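PDB 2IY9: SUBA from Escherichia coli, which cleaves the host endoplasmic reticulum chaperone BiP as the serine-protease subunit of the AB5 subtilase cytotoxin, inducing ER stress and eventual cell death. Local coordinates for residues 56-61 and 261-266; 95-100 and 110-115; 256-261 and 271-276; 279-284 and 321-326. All coordinates share one frame; numbering follows the deposited sequence.

Contact 1: residues 56-61 and 261-266; sequences AFIGGL and PDAKTG
Ile58 and Ala56 lean on Pro261 and Ala263, joining the loop that follows strand 47-52 to the turn before strand 265-268 at the surface of the subtilase domain. Ile58 makes the longer reach. Its CG1 sits between the backbone N and the carbonyl carbon (chi1 60°), which carries that branch toward the turn and leaves CG2 beside the backbone N. CG1 then lies 3.6 Å from Pro261 O, and the terminal CD1 presses on the backbone of the turn, 3.6 Å from Ala263 CA and 3.7 Å from Ala263 N. The methyl of Ala263, a residue with a positive phi of 81°, adds a flank to this seat, its CB standing 3.9 Å from Ile58 CD1.

The second point of touch is smaller: Ala56 CB meets Pro261 CB at 3.8 Å, between the two residues whose CA atoms come closest across the contact. Pro261 also packs on Tyr87, Ile88 and Thr91 of helix 84-98, the helix that carries His89 of the charge relay system. Between the two touching residues, Phe57 centres an inverse gamma turn, with a weak bond from Ile58 N to Ala56 O at 2.9 Å. Apolar side-chain carbons do the touching, in part against backbone O and N atoms; with no hydrogen bond or salt bridge between the segments, the fit rests on shape and van der Waals packing.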
loop_
_atom_site.group_PDB
_atom_site.type_symbol
_atom_site.label_atom_id
_atom_site.label_comp_id
_atom_site.label_asym_id
_atom_site.label_seq_id
_atom_site.Cartn_x
_atom_site.Cartn_y
_atom_site.Cartn_z
ATOM N N ALA A 56 7.709 1.517 14.869
ATOM C CA ALA A 56 8.144 0.976 16.147
ATOM C C ALA A 56 8.167 -0.540 16.024
ATOM O O ALA A 56 7.108 -1.186 15.932
ATOM C CB ALA A 56 7.188 1.396 17.245
ATOM N N PHE A 57 9.369 -1.105 16.014
ATOM C CA PHE A 57 9.527 -2.552 15.840
ATOM C C PHE A 57 9.380 -3.271 17.182
ATOM O O PHE A 57 10.355 -3.747 17.769
ATOM C CB PHE A 57 10.831 -2.880 15.102
ATOM C CG PHE A 57 10.831 -2.423 13.671
ATOM C CD1 PHE A 57 10.200 -3.178 12.684
ATOM C CD2 PHE A 57 11.438 -1.222 13.310
ATOM C CE1 PHE A 57 10.189 -2.744 11.348
ATOM C CE2 PHE A 57 11.431 -0.777 11.969
ATOM C CZ PHE A 57 10.816 -1.546 10.996
ATOM N N ILE A 58 8.127 -3.319 17.637
ATOM C CA ILE A 58 7.729 -3.849 18.950
ATOM C C ILE A 58 6.586 -4.848 18.718
ATOM O O ILE A 58 6.022 -4.900 17.610
ATOM C CB ILE A 58 7.279 -2.699 19.925
ATOM C CG1 ILE A 58 6.081 -1.903 19.367
ATOM C CG2 ILE A 58 8.436 -1.730 20.213
ATOM C CD1 ILE A 58 4.718 -2.508 19.688
ATOM N N GLY A 59 6.246 -5.641 19.737
ATOM C CA GLY A 59 5.157 -6.609 19.619
ATOM C C GLY A 59 5.359 -7.547 18.444
ATOM O O GLY A 59 6.471 -8.069 18.242
ATOM N N GLY A 60 4.299 -7.741 17.657
ATOM C CA GLY A 60 4.340 -8.569 16.440
ATOM C C GLY A 60 5.313 -8.149 15.349
ATOM O O GLY A 60 5.575 -8.918 14.419
ATOM N N LEU A 61 5.841 -6.936 15.469
ATOM C CA LEU A 61 6.854 -6.405 14.547
ATOM C C LEU A 61 8.281 -6.500 15.105
ATOM O O LEU A 61 9.232 -5.973 14.515
ATOM C CB LEU A 61 6.525 -4.948 14.223
ATOM C CG LEU A 61 5.296 -4.742 13.345
ATOM C CD1 LEU A 61 4.999 -3.251 13.227
ATOM C CD2 LEU A 61 5.493 -5.388 11.965
ATOM N N PRO A 261 2.589 1.895 18.743
ATOM C CA PRO A 261 3.944 1.856 19.320
ATOM C C PRO A 261 4.019 1.483 20.806
ATOM O O PRO A 261 5.065 1.020 21.255
ATOM C CB PRO A 261 4.458 3.281 19.104
ATOM C CG PRO A 261 3.697 3.769 17.919
ATOM C CD PRO A 261 2.324 3.200 18.110
ATOM N N ASP A 262 2.924 1.668 21.544
ATOM C CA ASP A 262 2.872 1.286 22.956
ATOM C C ASP A 262 2.386 -0.156 23.145
ATOM O O ASP A 262 2.066 -0.574 24.265
ATOM C CB ASP A 262 2.022 2.282 23.772
ATOM C CG ASP A 262 0.559 2.322 23.334
ATOM O OD1 ASP A 262 0.167 1.553 22.428
ATOM O OD2 ASP A 262 -0.213 3.134 23.900
ATOM N N ALA A 263 2.328 -0.900 22.040
ATOM C CA ALA A 263 2.023 -2.336 22.026
ATOM C C ALA A 263 0.547 -2.717 22.125
ATOM O O ALA A 263 0.193 -3.878 21.937
ATOM C CB ALA A 263 2.845 -3.087 23.080
ATOM N N LYS A 264 -0.318 -1.757 22.411
ATOM C CA LYS A 264 -1.743 -2.050 22.372
ATOM C C LYS A 264 -2.250 -1.892 20.943
ATOM O O LYS A 264 -1.504 -1.459 20.049
ATOM C CB LYS A 264 -2.540 -1.209 23.370
ATOM C CG LYS A 264 -2.207 0.280 23.370
ATOM C CD LYS A 264 -2.896 1.026 24.505
ATOM C CE LYS A 264 -4.413 1.077 24.297
ATOM N NZ LYS A 264 -5.111 1.886 25.338
ATOM N N THR A 265 -3.504 -2.279 20.730
ATOM C CA THR A 265 -4.101 -2.200 19.406
ATOM C C THR A 265 -5.100 -1.049 19.318
ATOM O O THR A 265 -5.631 -0.587 20.338
ATOM C CB THR A 265 -4.788 -3.525 19.018
ATOM O OG1 THR A 265 -5.803 -3.837 19.979
ATOM C CG2 THR A 265 -3.775 -4.669 18.976
ATOM N N GLY A 266 -5.325 -0.585 18.090
ATOM C CA GLY A 266 -6.375 0.373 17.764
ATOM C C GLY A 266 -7.195 -0.180 16.610
ATOM O O GLY A 266 -6.841 -1.204 16.022
#

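Contact 2: residues 95-100 and 110-115; sequences SLIASR and ALISSR
Ile112 meets Ile97 and Ala98 where helix 84-98 packs on strand 111-116, the second half of a beta-alpha-beta crossover: the helix connects strand 65-70 to its parallel neighbour 111-116 in the central sheet of the subtilase fold. Starting at CB, Ile112 first touches the ring of Phe57, whose CE1 is 3.8 Å away. CG1 is next, set beside the backbone N and anti to the carbonyl carbon (chi1 -64°), a turn that brings it against Ala98 CB. The tip, CD1, meets two neighbouring groups, Ala98 CB at 3.8 Å and Ile97 CG2 at 4.0 Å. Ile97 reaches past this point to Val48 and Val50 of strand 47-52, so the same helical face covers more than one strand.

Farther along the chain, Arg100 runs extended from CG to NE. Its guanidinium presents an edge to Ala110 O, nearly in plane, but NH2 remains 3.6 Å from that oxygen and an equal distance from Leu111 CD2. A water also bridges the segments: it accepts from Arg100 NE at 3.0 Å and lies 2.7 Å from Ala98 O and from Ala110 O.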
loop_
_atom_site.group_PDB
_atom_site.type_symbol
_atom_site.label_atom_id
_atom_site.label_comp_id
_atom_site.label_asym_id
_atom_site.label_seq_id
_atom_site.Cartn_x
_atom_site.Cartn_y
_atom_site.Cartn_z
ATOM N N SER A 95 2.231 -3.176 10.696
ATOM C CA SER A 95 1.597 -4.318 11.350
ATOM C C SER A 95 0.635 -5.033 10.404
ATOM O O SER A 95 0.622 -6.264 10.366
ATOM C CB SER A 95 0.939 -3.943 12.686
ATOM O OG SER A 95 -0.287 -3.240 12.538
ATOM N N LEU A 96 -0.143 -4.268 9.625
ATOM C CA LEU A 96 -1.107 -4.863 8.690
ATOM C C LEU A 96 -0.432 -5.687 7.588
ATOM O O LEU A 96 -0.962 -6.711 7.161
ATOM C CB LEU A 96 -2.016 -3.789 8.080
ATOM C CG LEU A 96 -2.957 -3.081 9.059
ATOM C CD1 LEU A 96 -3.670 -1.951 8.337
ATOM C CD2 LEU A 96 -3.967 -4.058 9.722
ATOM N N ILE A 97 0.742 -5.231 7.161
ATOM C CA ILE A 97 1.547 -5.924 6.165
ATOM C C ILE A 97 2.210 -7.175 6.750
ATOM O O ILE A 97 2.161 -8.250 6.148
ATOM C CB ILE A 97 2.620 -4.984 5.576
ATOM C CG1 ILE A 97 1.962 -3.821 4.814
ATOM C CG2 ILE A 97 3.609 -5.750 4.657
ATOM C CD1 ILE A 97 2.935 -2.678 4.552
ATOM N N ALA A 98 2.827 -7.039 7.920
ATOM C CA ALA A 98 3.846 -8.026 8.330
ATOM C C ALA A 98 3.829 -8.569 9.770
ATOM O O ALA A 98 4.675 -9.412 10.118
ATOM C CB ALA A 98 5.224 -7.464 8.006
ATOM N N SER A 99 2.925 -8.087 10.625
ATOM C CA SER A 99 2.955 -8.517 12.041
ATOM C C SER A 99 2.882 -10.043 12.202
ATOM O O SER A 99 2.073 -10.703 11.559
ATOM C CB SER A 99 1.855 -7.839 12.871
ATOM O OG SER A 99 1.719 -8.491 14.135
ATOM N N ARG A 100 3.732 -10.588 13.068
ATOM C CA ARG A 100 3.863 -12.043 13.227
ATOM C C ARG A 100 3.017 -12.631 14.343
ATOM O O ARG A 100 2.858 -13.847 14.438
ATOM C CB ARG A 100 5.334 -12.411 13.426
ATOM C CG ARG A 100 6.141 -12.017 12.217
ATOM C CD ARG A 100 7.552 -12.572 12.212
ATOM N NE ARG A 100 8.190 -12.166 10.966
ATOM C CZ ARG A 100 9.427 -12.489 10.597
ATOM N NH1 ARG A 100 10.191 -13.246 11.385
ATOM N NH2 ARG A 100 9.894 -12.048 9.433
ATOM N N ALA A 110 7.269 -11.429 5.509
ATOM C CA ALA A 110 7.902 -10.203 5.005
ATOM C C ALA A 110 8.659 -9.454 6.087
ATOM O O ALA A 110 8.363 -9.577 7.269
ATOM C CB ALA A 110 6.862 -9.275 4.360
ATOM N N LEU A 111 9.655 -8.689 5.657
ATOM C CA LEU A 111 10.329 -7.732 6.508
ATOM C C LEU A 111 9.907 -6.334 6.081
ATOM O O LEU A 111 9.247 -6.171 5.053
ATOM C CB LEU A 111 11.845 -7.889 6.403
ATOM C CG LEU A 111 12.431 -9.248 6.795
ATOM C CD1 LEU A 111 13.933 -9.301 6.476
ATOM C CD2 LEU A 111 12.195 -9.544 8.249
ATOM N N ILE A 112 10.286 -5.337 6.877
ATOM C CA ILE A 112 9.839 -3.970 6.676
ATOM C C ILE A 112 11.050 -3.032 6.639
ATOM O O ILE A 112 11.930 -3.094 7.506
ATOM C CB ILE A 112 8.878 -3.531 7.832
ATOM C CG1 ILE A 112 7.587 -4.381 7.838
ATOM C CG2 ILE A 112 8.603 -2.000 7.800
ATOM C CD1 ILE A 112 6.675 -4.188 6.608
ATOM N N SER A 113 11.084 -2.175 5.626
ATOM C CA SER A 113 12.038 -1.070 5.573
ATOM C C SER A 113 11.269 0.222 5.801
ATOM O O SER A 113 10.489 0.653 4.936
ATOM C CB SER A 113 12.761 -1.036 4.227
ATOM O OG SER A 113 13.642 0.072 4.169
ATOM N N SER A 114 11.488 0.829 6.966
ATOM C CA SER A 114 10.782 2.042 7.345
ATOM C C SER A 114 11.481 3.277 6.791
ATOM O O SER A 114 12.689 3.466 6.979
ATOM C CB SER A 114 10.647 2.150 8.853
ATOM O OG SER A 114 9.920 3.314 9.190
ATOM N N ARG A 115 10.720 4.101 6.082
ATOM C CA ARG A 115 11.259 5.336 5.549
ATOM C C ARG A 115 10.387 6.461 6.072
ATOM O O ARG A 115 9.273 6.707 5.569
ATOM C CB ARG A 115 11.329 5.278 4.018
ATOM C CG ARG A 115 12.314 4.219 3.521
ATOM C CD ARG A 115 12.339 4.047 2.013
ATOM N NE ARG A 115 13.406 3.113 1.648
ATOM C CZ ARG A 115 14.657 3.476 1.373
ATOM N NH1 ARG A 115 15.003 4.763 1.403
ATOM N NH2 ARG A 115 15.561 2.554 1.076
HETATM O O HOH W 1 7.306 -9.584 9.718
#

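Contact 3: residues 256-261 and 271-276; sequences ITFLRP and TSEATA
Strand 256-259 passes the start of helix 271-288 with its closest approach at Ile256 and Glu273, whose CA atoms are 7.0 Å apart. Both residues direct their CB atoms across this gap, and their side chains slide past each other in opposite senses. The aliphatic part of Glu273 does the touching: CG lies 3.9 Å from Ile256 CB, while CB lies 4.0 Å from Ile256 CG1. A bend at chi2 (82°) then turns the carboxylate aside from the isoleucine, and OE2 comes to 4.3 Å from Phe258 CE2, approaching that ring obliquely.

Strands 256-259 and 265-268 form an antiparallel hairpin leading directly into the helix, where the Gly-Thr-Ser sequence around the catalytic serine, part of the subtilase signature, runs into the first turn. Ser272, assigned to the charge relay system, occupies that turn next to Glu273 and packs on His89. Within the same turn Thr271 O accepts from Thr275 N at 2.9 Å and from Thr275 OG1 at 2.7 Å. The two donors arrive from opposite faces of the carbonyl plane, the hydroxyl tilted 27° from it. Ile256 additionally packs on Leu96, and Phe258 on Ala92, both of helix 84-98.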
loop_
_atom_site.group_PDB
_atom_site.type_symbol
_atom_site.label_atom_id
_atom_site.label_comp_id
_atom_site.label_asym_id
_atom_site.label_seq_id
_atom_site.Cartn_x
_atom_site.Cartn_y
_atom_site.Cartn_z
ATOM N N ILE A 256 -10.662 -2.235 10.853
ATOM C CA ILE A 256 -9.356 -2.884 10.735
ATOM C C ILE A 256 -8.540 -2.674 12.013
ATOM O O ILE A 256 -8.277 -1.536 12.408
ATOM C CB ILE A 256 -8.546 -2.340 9.515
ATOM C CG1 ILE A 256 -9.374 -2.346 8.210
ATOM C CG2 ILE A 256 -7.203 -3.071 9.392
ATOM C CD1 ILE A 256 -9.714 -3.751 7.614
ATOM N N THR A 257 -8.154 -3.773 12.660
ATOM C CA THR A 257 -7.378 -3.705 13.900
ATOM C C THR A 257 -5.879 -3.598 13.555
ATOM O O THR A 257 -5.404 -4.289 12.658
ATOM C CB THR A 257 -7.659 -4.934 14.799
ATOM O OG1 THR A 257 -9.078 -5.078 14.995
ATOM C CG2 THR A 257 -7.010 -4.780 16.154
ATOM N N PHE A 258 -5.155 -2.726 14.254
ATOM C CA PHE A 258 -3.731 -2.488 13.982
ATOM C C PHE A 258 -2.906 -2.294 15.259
ATOM O O PHE A 258 -3.456 -2.089 16.344
ATOM C CB PHE A 258 -3.559 -1.277 13.060
ATOM C CG PHE A 258 -4.190 -0.019 13.593
ATOM C CD1 PHE A 258 -3.581 0.707 14.617
ATOM C CD2 PHE A 258 -5.404 0.429 13.082
ATOM C CE1 PHE A 258 -4.169 1.867 15.124
ATOM C CE2 PHE A 258 -5.995 1.591 13.572
ATOM C CZ PHE A 258 -5.376 2.311 14.596
ATOM N N LEU A 259 -1.585 -2.349 15.111
ATOM C CA LEU A 259 -0.651 -2.212 16.220
ATOM C C LEU A 259 -0.241 -0.752 16.459
ATOM O O LEU A 259 -0.014 0.002 15.500
ATOM C CB LEU A 259 0.604 -3.048 15.933
ATOM C CG LEU A 259 1.674 -3.187 17.019
ATOM C CD1 LEU A 259 1.101 -3.942 18.214
ATOM C CD2 LEU A 259 2.915 -3.890 16.466
ATOM N N ARG A 260 -0.144 -0.374 17.735
ATOM C CA ARG A 260 0.364 0.945 18.157
ATOM C C ARG A 260 1.776 0.811 18.768
ATOM O O ARG A 260 2.121 -0.263 19.260
ATOM C CB ARG A 260 -0.573 1.560 19.198
ATOM C CG ARG A 260 -2.026 1.781 18.747
ATOM C CD ARG A 260 -2.935 1.933 19.964
ATOM N NE ARG A 260 -2.359 2.873 20.921
ATOM C CZ ARG A 260 -2.547 4.190 20.887
ATOM N NH1 ARG A 260 -3.316 4.738 19.950
ATOM N NH2 ARG A 260 -1.961 4.961 21.795
ATOM N N PRO A 261 2.589 1.895 18.743
ATOM C CA PRO A 261 3.944 1.856 19.320
ATOM C C PRO A 261 4.019 1.483 20.806
ATOM O O PRO A 261 5.065 1.020 21.255
ATOM C CB PRO A 261 4.458 3.281 19.104
ATOM C CG PRO A 261 3.697 3.769 17.919
ATOM C CD PRO A 261 2.324 3.200 18.110
ATOM N N THR A 271 -8.491 4.395 3.649
ATOM C CA THR A 271 -7.631 3.954 2.549
ATOM C C THR A 271 -6.194 3.624 2.965
ATOM O O THR A 271 -5.504 2.903 2.253
ATOM C CB THR A 271 -7.598 4.990 1.406
ATOM O OG1 THR A 271 -7.108 6.234 1.907
ATOM C CG2 THR A 271 -8.998 5.183 0.803
ATOM N N SER A 272 -5.736 4.145 4.105
ATOM C CA SER A 272 -4.397 3.790 4.604
ATOM C C SER A 272 -4.331 2.286 4.865
ATOM O O SER A 272 -3.418 1.588 4.392
ATOM C CB SER A 272 -4.060 4.559 5.887
ATOM O OG SER A 272 -3.944 5.954 5.644
ATOM N N GLU A 273 -5.321 1.793 5.603
ATOM C CA GLU A 273 -5.414 0.370 5.949
ATOM C C GLU A 273 -5.568 -0.514 4.706
ATOM O O GLU A 273 -4.918 -1.568 4.593
ATOM C CB GLU A 273 -6.604 0.143 6.887
ATOM C CG GLU A 273 -6.436 0.756 8.281
ATOM C CD GLU A 273 -6.753 2.247 8.370
ATOM O OE1 GLU A 273 -7.130 2.892 7.357
ATOM O OE2 GLU A 273 -6.612 2.793 9.485
ATOM N N ALA A 274 -6.437 -0.085 3.790
ATOM C CA ALA A 274 -6.680 -0.803 2.533
ATOM C C ALA A 274 -5.396 -0.921 1.708
ATOM O O ALA A 274 -5.092 -1.971 1.170
ATOM C CB ALA A 274 -7.774 -0.100 1.712
ATOM N N THR A 275 -4.649 0.171 1.627
ATOM C CA THR A 275 -3.385 0.171 0.916
ATOM C C THR A 275 -2.409 -0.844 1.526
ATOM O O THR A 275 -1.741 -1.575 0.799
ATOM C CB THR A 275 -2.777 1.567 0.919
ATOM O OG1 THR A 275 -3.698 2.469 0.296
ATOM C CG2 THR A 275 -1.433 1.587 0.187
ATOM N N ALA A 276 -2.325 -0.876 2.855
ATOM C CA ALA A 276 -1.400 -1.791 3.539
ATOM C C ALA A 276 -1.696 -3.241 3.166
ATOM O O ALA A 276 -0.792 -4.049 2.918
ATOM C CB ALA A 276 -1.462 -1.586 5.047
#

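Contact 4: residues 279-284 and 321-326; sequences SGVLAA and LNAEKA
Ala283 N donates to Ser279 O at 2.8 Å, a helical bond spanning Val281, the residue that meets Leu321, Ala323 and Ala326 across the contact. Both methyls of Val281 are used. CG2, beside its backbone N, approaches two partners equally closely, Leu321 CD2 and Ala323 CB, each at 3.9 Å. CG1 is anti to that N (chi1 175°); it lies 4.1 Å from Ala323 CB and reaches on to Ala326 CB at 4.2 Å. Ala323 CB therefore faces the fork of the valine, whereas Leu321 and Ala326 each engage one branch.

The contact joins the long helix 271-288, which carries Ser272 at its start, to the beginning of helix 323-331 in the A2 domain, the domain that penetrates the central pore of the SubB pentamer. Asn322 is the N-cap of the second helix. Its OD1 accepts from Lys325 N at 3.1 Å in a nearly straight bond (176° at the hydrogen), although the donor stands above the carbonyl plane, 64° out of it. Asn322 ND2 is held in turn by Asp306 OD1. Ile30 of helix 25-30 packs on Val281, Leu321 and Ala323 together.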
loop_
_atom_site.group_PDB
_atom_site.type_symbol
_atom_site.label_atom_id
_atom_site.label_comp_id
_atom_site.label_asym_id
_atom_site.label_seq_id
_atom_site.Cartn_x
_atom_site.Cartn_y
_atom_site.Cartn_z
ATOM N N SER A 279 -0.534 -4.129 -0.340
ATOM C CA SER A 279 0.915 -4.307 -0.265
ATOM C C SER A 279 1.305 -5.662 0.296
ATOM O O SER A 279 2.261 -6.264 -0.180
ATOM C CB SER A 279 1.569 -3.200 0.572
ATOM O OG SER A 279 1.544 -1.971 -0.130
ATOM N N GLY A 280 0.571 -6.144 1.304
ATOM C CA GLY A 280 0.854 -7.483 1.851
ATOM C C GLY A 280 0.610 -8.591 0.838
ATOM O O GLY A 280 1.358 -9.571 0.781
ATOM N N VAL A 281 -0.432 -8.435 0.031
ATOM C CA VAL A 281 -0.743 -9.418 -1.013
ATOM C C VAL A 281 0.358 -9.378 -2.078
ATOM O O VAL A 281 0.867 -10.411 -2.474
ATOM C CB VAL A 281 -2.143 -9.191 -1.634
ATOM C CG1 VAL A 281 -2.392 -10.168 -2.809
ATOM C CG2 VAL A 281 -3.239 -9.322 -0.552
ATOM N N LEU A 282 0.739 -8.185 -2.517
ATOM C CA LEU A 282 1.838 -8.073 -3.469
ATOM C C LEU A 282 3.144 -8.646 -2.902
ATOM O O LEU A 282 3.900 -9.298 -3.631
ATOM C CB LEU A 282 2.019 -6.633 -3.941
ATOM C CG LEU A 282 1.017 -6.088 -4.961
ATOM C CD1 LEU A 282 1.078 -4.537 -4.943
ATOM C CD2 LEU A 282 1.277 -6.618 -6.362
ATOM N N ALA A 283 3.388 -8.438 -1.611
ATOM C CA ALA A 283 4.569 -9.024 -0.948
ATOM C C ALA A 283 4.562 -10.550 -1.056
ATOM O O ALA A 283 5.583 -11.160 -1.395
ATOM C CB ALA A 283 4.650 -8.590 0.511
ATOM N N ALA A 284 3.407 -11.150 -0.770
ATOM C CA ALA A 284 3.218 -12.592 -0.846
ATOM C C ALA A 284 3.489 -13.117 -2.257
ATOM O O ALA A 284 4.165 -14.124 -2.428
ATOM C CB ALA A 284 1.810 -12.962 -0.394
ATOM N N LEU A 321 -9.964 -6.582 -4.583
ATOM C CA LEU A 321 -8.855 -7.452 -4.225
ATOM C C LEU A 321 -9.296 -8.890 -3.964
ATOM O O LEU A 321 -10.157 -9.143 -3.115
ATOM C CB LEU A 321 -8.142 -6.894 -2.987
ATOM C CG LEU A 321 -6.967 -7.721 -2.459
ATOM C CD1 LEU A 321 -5.838 -7.759 -3.484
ATOM C CD2 LEU A 321 -6.480 -7.214 -1.092
ATOM N N ASN A 322 -8.704 -9.816 -4.716
ATOM C CA ASN A 322 -8.872 -11.247 -4.482
ATOM C C ASN A 322 -7.481 -11.846 -4.338
ATOM O O ASN A 322 -6.786 -12.049 -5.339
ATOM C CB ASN A 322 -9.617 -11.920 -5.644
ATOM C CG ASN A 322 -9.867 -13.406 -5.405
ATOM O OD1 ASN A 322 -9.197 -14.048 -4.586
ATOM N ND2 ASN A 322 -10.847 -13.957 -6.126
ATOM N N ALA A 323 -7.082 -12.087 -3.092
ATOM C CA ALA A 323 -5.737 -12.573 -2.766
ATOM C C ALA A 323 -5.533 -14.010 -3.202
ATOM O O ALA A 323 -4.442 -14.365 -3.652
ATOM C CB ALA A 323 -5.456 -12.432 -1.284
ATOM N N GLU A 324 -6.578 -14.831 -3.063
ATOM C CA GLU A 324 -6.508 -16.236 -3.453
ATOM C C GLU A 324 -6.122 -16.350 -4.922
ATOM O O GLU A 324 -5.174 -17.057 -5.267
ATOM C CB GLU A 324 -7.829 -16.973 -3.168
ATOM C CG GLU A 324 -7.887 -18.383 -3.786
ATOM C CD GLU A 324 -9.223 -19.064 -3.568
ATOM O OE1 GLU A 324 -10.080 -19.014 -4.482
ATOM O OE2 GLU A 324 -9.425 -19.641 -2.478
ATOM N N LYS A 325 -6.851 -15.641 -5.776
ATOM C CA LYS A 325 -6.596 -15.645 -7.205
ATOM C C LYS A 325 -5.260 -14.978 -7.576
ATOM O O LYS A 325 -4.517 -15.523 -8.391
ATOM C CB LYS A 325 -7.775 -15.011 -7.955
ATOM C CG LYS A 325 -7.762 -15.202 -9.469
ATOM C CD LYS A 325 -8.054 -16.641 -9.881
ATOM C CE LYS A 325 -8.270 -16.755 -11.388
ATOM N NZ LYS A 325 -7.242 -16.000 -12.161
ATOM N N ALA A 326 -4.958 -13.817 -6.984
ATOM C CA ALA A 326 -3.682 -13.134 -7.236
ATOM C C ALA A 326 -2.474 -14.015 -6.917
ATOM O O ALA A 326 -1.557 -14.143 -7.734
ATOM C CB ALA A 326 -3.599 -11.819 -6.447
#

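From the N terminus, the chain leaves strand 47-52 and enters contact 1 at residues 56-61, whose partner lies some 200 residues later. Contact 2 opens and closes within that long loop, in the short connection from helix 84-98 to strand 111-116. Contact 3 opens at 256, before contact 1 closes, and ends at 271-276, so contacts 1 and 3 cross; they share Pro261. Contact 4 follows in series, continuing along helix 271-288 and returning from 321-326. Ser95 OG to Leu259 N, 3.0 Å, links contacts 2 and 3, while Gly60 O to Arg100 N, 2.8 Å, links contacts 1 and 2. Helix 271-288, used by contacts 3 and 4, joins the hairpin side of the fold to the helix of the A2 domain.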